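PDB 1H2B: alcohol dehydrogenase from Aeropyrum pernix, which probably catalyses the NAD(+)-dependent oxidation of alcohols to aldehydes or ketones, using a zinc ion at its active site. Local coordinates for residues R41-V46 against E90-L95; A180-Y185 against M278-I283. All coordinates share one frame; numbering follows the deposited sequence.

How the contacts relate
Contact 1 (41-46 against 90-95) and contact 2 (180-185 against 278-283) follow one another along the chain, the first closing before the second opens. Their centres lie 39 Å apart and their nearest atoms about 24 Å apart. Contact 1 belongs to the GroES-like catalytic domain, where the D43 side chain is about 14 Å from a bound zinc ion and about 10 Å from that of D109, which with C112 and C115 binds a zinc other than the one held by C54, H79 and D168 next to the octanoic acid. Contact 2 belongs to the Rossmann-type domain that holds the dinucleotide: the A180 side chain lies about 14 Å from the bound cofactor, and that of R182 about 8 Å from that of S307, an NAD(+)-binding residue.

Contact 1 of 2, residues R41-V46 against E90-L95; sequences RFDVIV and EGVEGL
D43 and V92 meet where the loop between strands 81-88 and 100-103 folds back on the start of strand 44-52, in the beta-rich GroES-like domain of the zinc-containing alcohol dehydrogenases. The two side chains run obliquely to each other, both CB atoms directed across the contact. One methyl of V92 does the touching: its CG2 comes within 3.5 Å of D43 CG and 3.6 Å of D43 OD2, and sits over a face of the carboxylate, almost straight above CG. The carboxylate is turned there by a first torsion of 56°, which tucks CG between the backbone N and the carbonyl carbon. Its polar need is met from outside the pair, since OD2 of D43 is hydrogen-bonded to ND1 of H145; the valine methyl thus packs against an acid already engaged. The other methyl of V92, CG1, points to V44. It stands anti to the backbone N (chi1 173°) and lies 4.3 Å from V44 CG2, a loose apolar approach. D43 and V44 together face T143 of strand 140-143, forming a classic beta bulge at the entry to strand 44-52. L95 packs on I85 and V88 of strand 81-88 and on V148 of strand 148-150. The same V44 CG2 methyl also meets L95 CD1, 4.2 Å away, beside V92 CG1.

Contact 2 of 2, residues A180-Y185 against M278-I283; sequences AARTLY and MGRLII
The R280 guanidinium has T183 OG1 at its edge, and R280 NH2 lies over one face of the R182 guanidinium, where the C-terminal part of helix 166-181 and the A181-L184 turn meet strand 279-283 of the parallel Rossmann-type sheet. T183 OG1 lies in the plane of the R280 guanidinium and receives a hydrogen bond from R280 NH1 at 2.9 Å, with an N-H...O angle of 157°. The hydroxyl is set for this by chi1 of 57°, which places OG1 between the backbone N and the carbonyl carbon, while T183 CG2 also comes up to R280 NH1, at 3.6 Å. R280 NH2 stands 3.6 Å above the plane of the R182 guanidinium, displaced toward its rim, and the two planes are 59° apart.

Two like charges thus come close, R182 NH1 and R280 NH2 being 3.6 Å from each other, and the proximity is probably eased by E305, which forms a salt bridge with R280 NE. A further bond from R280 NH1 to the backbone oxygen of K179 ties the arginine to the helix, so NH1 serves two oxygens. The A181-L184 type I beta turn carries R182 and T183 to the strand, and R182 also packs on R182 of the second subunit. An alanine in place of R280 would probably leave E305 without its cationic mate and deprive both T183 OG1 and the K179 carbonyl of a donor, weakening the polar tie between the helix and the strand. A water lies 2.8 Å from T183 OG1 and gives a weak hydrogen bond of 3.4 Å to M278 O.

Contact 1 of 2, residues R41-V46 against E90-L95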
# COMPACT_ATOMS: atom_id res chain seq x y z
N ARG B 41 1.99 -17.88 31.53
CA ARG B 41 1.99 -16.69 30.70
C ARG B 41 1.46 -15.49 31.46
O ARG B 41 1.67 -14.34 31.03
CB ARG B 41 1.15 -16.89 29.44
CG ARG B 41 -0.36 -16.85 29.73
CD ARG B 41 -1.26 -17.38 28.62
NE ARG B 41 -0.84 -16.94 27.29
CZ ARG B 41 -1.61 -16.97 26.20
NH1 ARG B 41 -2.86 -17.40 26.27
NH2 ARG B 41 -1.12 -16.56 25.04
N PHE B 42 0.80 -15.74 32.60
CA PHE B 42 0.36 -14.65 33.44
C PHE B 42 1.46 -14.25 34.38
O PHE B 42 1.47 -14.62 35.57
CB PHE B 42 -0.93 -15.04 34.17
CG PHE B 42 -2.05 -15.31 33.23
CD1 PHE B 42 -2.41 -16.62 32.93
CD2 PHE B 42 -2.72 -14.25 32.61
CE1 PHE B 42 -3.46 -16.86 32.00
CE2 PHE B 42 -3.73 -14.48 31.69
CZ PHE B 42 -4.11 -15.80 31.39
N ASP B 43 2.42 -13.50 33.85
CA ASP B 43 3.62 -13.21 34.61
C ASP B 43 3.63 -11.77 35.16
O ASP B 43 4.65 -11.28 35.66
CB ASP B 43 4.85 -13.50 33.76
CG ASP B 43 4.86 -12.74 32.45
OD1 ASP B 43 4.00 -11.84 32.27
OD2 ASP B 43 5.68 -13.00 31.54
N VAL B 44 2.47 -11.10 35.12
CA VAL B 44 2.34 -9.78 35.73
C VAL B 44 1.01 -9.67 36.45
O VAL B 44 0.00 -10.09 35.92
CB VAL B 44 2.36 -8.61 34.67
CG1 VAL B 44 2.04 -7.27 35.31
CG2 VAL B 44 3.72 -8.57 33.97
N ILE B 45 1.03 -9.15 37.67
CA ILE B 45 -0.22 -8.74 38.32
C ILE B 45 -0.23 -7.22 38.50
O ILE B 45 0.74 -6.61 38.96
CB ILE B 45 -0.44 -9.47 39.68
CG1 ILE B 45 -0.64 -10.96 39.41
CG2 ILE B 45 -1.68 -8.86 40.41
CD1 ILE B 45 -0.52 -11.82 40.67
N VAL B 46 -1.36 -6.60 38.13
CA VAL B 46 -1.54 -5.17 38.21
C VAL B 46 -2.57 -4.85 39.27
O VAL B 46 -3.59 -5.53 39.37
CB VAL B 46 -2.03 -4.62 36.83
CG1 VAL B 46 -2.42 -3.18 36.90
CG2 VAL B 46 -0.93 -4.85 35.78
N GLU B 90 9.32 -14.51 37.21
CA GLU B 90 10.69 -14.57 36.71
C GLU B 90 10.83 -14.12 35.27
O GLU B 90 9.89 -14.28 34.45
CB GLU B 90 11.29 -15.97 36.85
CG GLU B 90 10.74 -16.99 35.88
CD GLU B 90 11.25 -18.39 36.16
OE1 GLU B 90 12.46 -18.57 36.25
OE2 GLU B 90 10.42 -19.30 36.28
N GLY B 91 11.98 -13.54 34.96
CA GLY B 91 12.30 -13.19 33.58
C GLY B 91 11.65 -11.94 33.02
O GLY B 91 12.09 -11.46 31.98
N VAL B 92 10.64 -11.39 33.71
CA VAL B 92 9.99 -10.17 33.26
C VAL B 92 10.93 -9.00 33.45
O VAL B 92 11.42 -8.77 34.54
CB VAL B 92 8.68 -9.93 34.06
CG1 VAL B 92 8.05 -8.53 33.70
CG2 VAL B 92 7.69 -11.04 33.75
N GLU B 93 11.19 -8.26 32.37
CA GLU B 93 12.14 -7.15 32.46
C GLU B 93 11.49 -5.78 32.53
O GLU B 93 10.42 -5.55 31.94
CB GLU B 93 13.14 -7.21 31.29
CG GLU B 93 13.68 -8.61 31.05
CD GLU B 93 14.43 -8.74 29.74
OE1 GLU B 93 13.97 -9.49 28.85
OE2 GLU B 93 15.49 -8.10 29.61
N GLY B 94 12.15 -4.84 33.21
CA GLY B 94 11.78 -3.44 33.19
C GLY B 94 10.49 -3.06 33.92
O GLY B 94 10.00 -1.96 33.76
N LEU B 95 9.97 -3.98 34.73
CA LEU B 95 8.73 -3.73 35.49
C LEU B 95 8.87 -4.04 36.96
O LEU B 95 9.33 -5.11 37.32
CB LEU B 95 7.58 -4.57 34.89
CG LEU B 95 7.15 -4.23 33.46
CD1 LEU B 95 6.24 -5.34 32.86
CD2 LEU B 95 6.51 -2.86 33.40

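Contact 2 of 2, residues A180-Y185 against M278-I283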
# COMPACT_ATOMS: atom_id res chain seq x y z
N ALA B 180 -9.17 4.02 7.69
CA ALA B 180 -9.87 5.10 6.99
C ALA B 180 -8.89 5.98 6.23
O ALA B 180 -9.20 6.37 5.10
CB ALA B 180 -10.68 5.94 7.98
N ALA B 181 -7.78 6.34 6.88
CA ALA B 181 -6.86 7.35 6.38
C ALA B 181 -6.29 6.94 5.02
O ALA B 181 -5.97 7.81 4.18
CB ALA B 181 -5.79 7.57 7.32
N ARG B 182 -6.25 5.63 4.77
CA ARG B 182 -5.60 5.12 3.55
C ARG B 182 -6.23 5.65 2.25
O ARG B 182 -5.57 5.65 1.16
CB ARG B 182 -5.67 3.58 3.55
CG ARG B 182 -4.67 3.00 4.53
CD ARG B 182 -5.08 1.62 5.05
NE ARG B 182 -5.34 0.68 3.95
CZ ARG B 182 -6.07 -0.43 4.07
NH1 ARG B 182 -6.65 -0.72 5.26
NH2 ARG B 182 -6.23 -1.24 3.00
N THR B 183 -7.48 6.06 2.30
CA THR B 183 -8.16 6.58 1.12
C THR B 183 -8.79 7.98 1.33
O THR B 183 -9.68 8.39 0.58
CB THR B 183 -9.24 5.64 0.62
OG1 THR B 183 -10.21 5.38 1.66
CG2 THR B 183 -8.66 4.27 0.23
N LEU B 184 -8.39 8.66 2.38
CA LEU B 184 -8.95 9.99 2.64
C LEU B 184 -7.91 10.97 2.08
O LEU B 184 -6.76 10.59 1.86
CB LEU B 184 -9.23 10.19 4.16
CG LEU B 184 -10.50 9.41 4.55
CD1 LEU B 184 -10.66 9.47 6.09
CD2 LEU B 184 -11.81 9.91 3.86
N TYR B 185 -8.38 12.15 1.73
CA TYR B 185 -7.52 13.16 1.09
C TYR B 185 -8.24 14.47 1.33
O TYR B 185 -9.41 14.45 1.72
CB TYR B 185 -7.42 12.84 -0.39
CG TYR B 185 -8.75 12.68 -1.08
CD1 TYR B 185 -9.47 13.78 -1.53
CD2 TYR B 185 -9.28 11.40 -1.32
CE1 TYR B 185 -10.70 13.63 -2.17
CE2 TYR B 185 -10.49 11.25 -1.96
CZ TYR B 185 -11.19 12.36 -2.39
OH TYR B 185 -12.40 12.22 -3.03
N MET B 278 -16.53 3.95 -4.74
CA MET B 278 -15.29 3.45 -4.09
C MET B 278 -15.28 3.69 -2.58
O MET B 278 -14.25 3.59 -1.93
CB MET B 278 -14.02 3.96 -4.76
CG MET B 278 -13.88 3.36 -6.13
SD MET B 278 -12.30 3.75 -6.93
CE MET B 278 -12.33 5.41 -7.00
N GLY B 279 -16.46 3.94 -2.04
CA GLY B 279 -16.60 4.23 -0.63
C GLY B 279 -16.31 2.99 0.22
O GLY B 279 -16.43 1.85 -0.25
N ARG B 280 -15.95 3.23 1.46
CA ARG B 280 -15.55 2.16 2.39
C ARG B 280 -16.26 2.36 3.68
O ARG B 280 -16.20 3.47 4.28
CB ARG B 280 -14.07 2.19 2.65
CG ARG B 280 -13.20 2.02 1.38
CD ARG B 280 -11.79 2.40 1.65
NE ARG B 280 -11.16 1.52 2.65
CZ ARG B 280 -10.20 1.86 3.48
NH1 ARG B 280 -9.76 3.13 3.47
NH2 ARG B 280 -9.71 0.98 4.35
N LEU B 281 -16.96 1.31 4.11
CA LEU B 281 -17.58 1.31 5.44
C LEU B 281 -16.70 0.52 6.38
O LEU B 281 -16.48 -0.68 6.18
CB LEU B 281 -19.00 0.72 5.37
CG LEU B 281 -19.68 0.43 6.73
CD1 LEU B 281 -19.87 1.69 7.58
CD2 LEU B 281 -21.01 -0.27 6.41
N ILE B 282 -16.19 1.18 7.42
CA ILE B 282 -15.40 0.50 8.42
C ILE B 282 -16.34 0.12 9.54
O ILE B 282 -16.98 0.99 10.15
CB ILE B 282 -14.25 1.39 8.96
CG1 ILE B 282 -13.44 2.06 7.83
CG2 ILE B 282 -13.38 0.56 9.93
CD1 ILE B 282 -12.95 1.14 6.80
N ILE B 283 -16.54 -1.19 9.72
CA ILE B 283 -17.46 -1.71 10.74
C ILE B 283 -16.68 -2.01 12.02
O ILE B 283 -15.77 -2.85 12.04
CB ILE B 283 -18.15 -2.99 10.21
CG1 ILE B 283 -19.02 -2.58 9.02
CG2 ILE B 283 -19.01 -3.66 11.30
CD1 ILE B 283 -19.59 -3.81 8.23
O HOH W 1 -12.62 5.59 0.22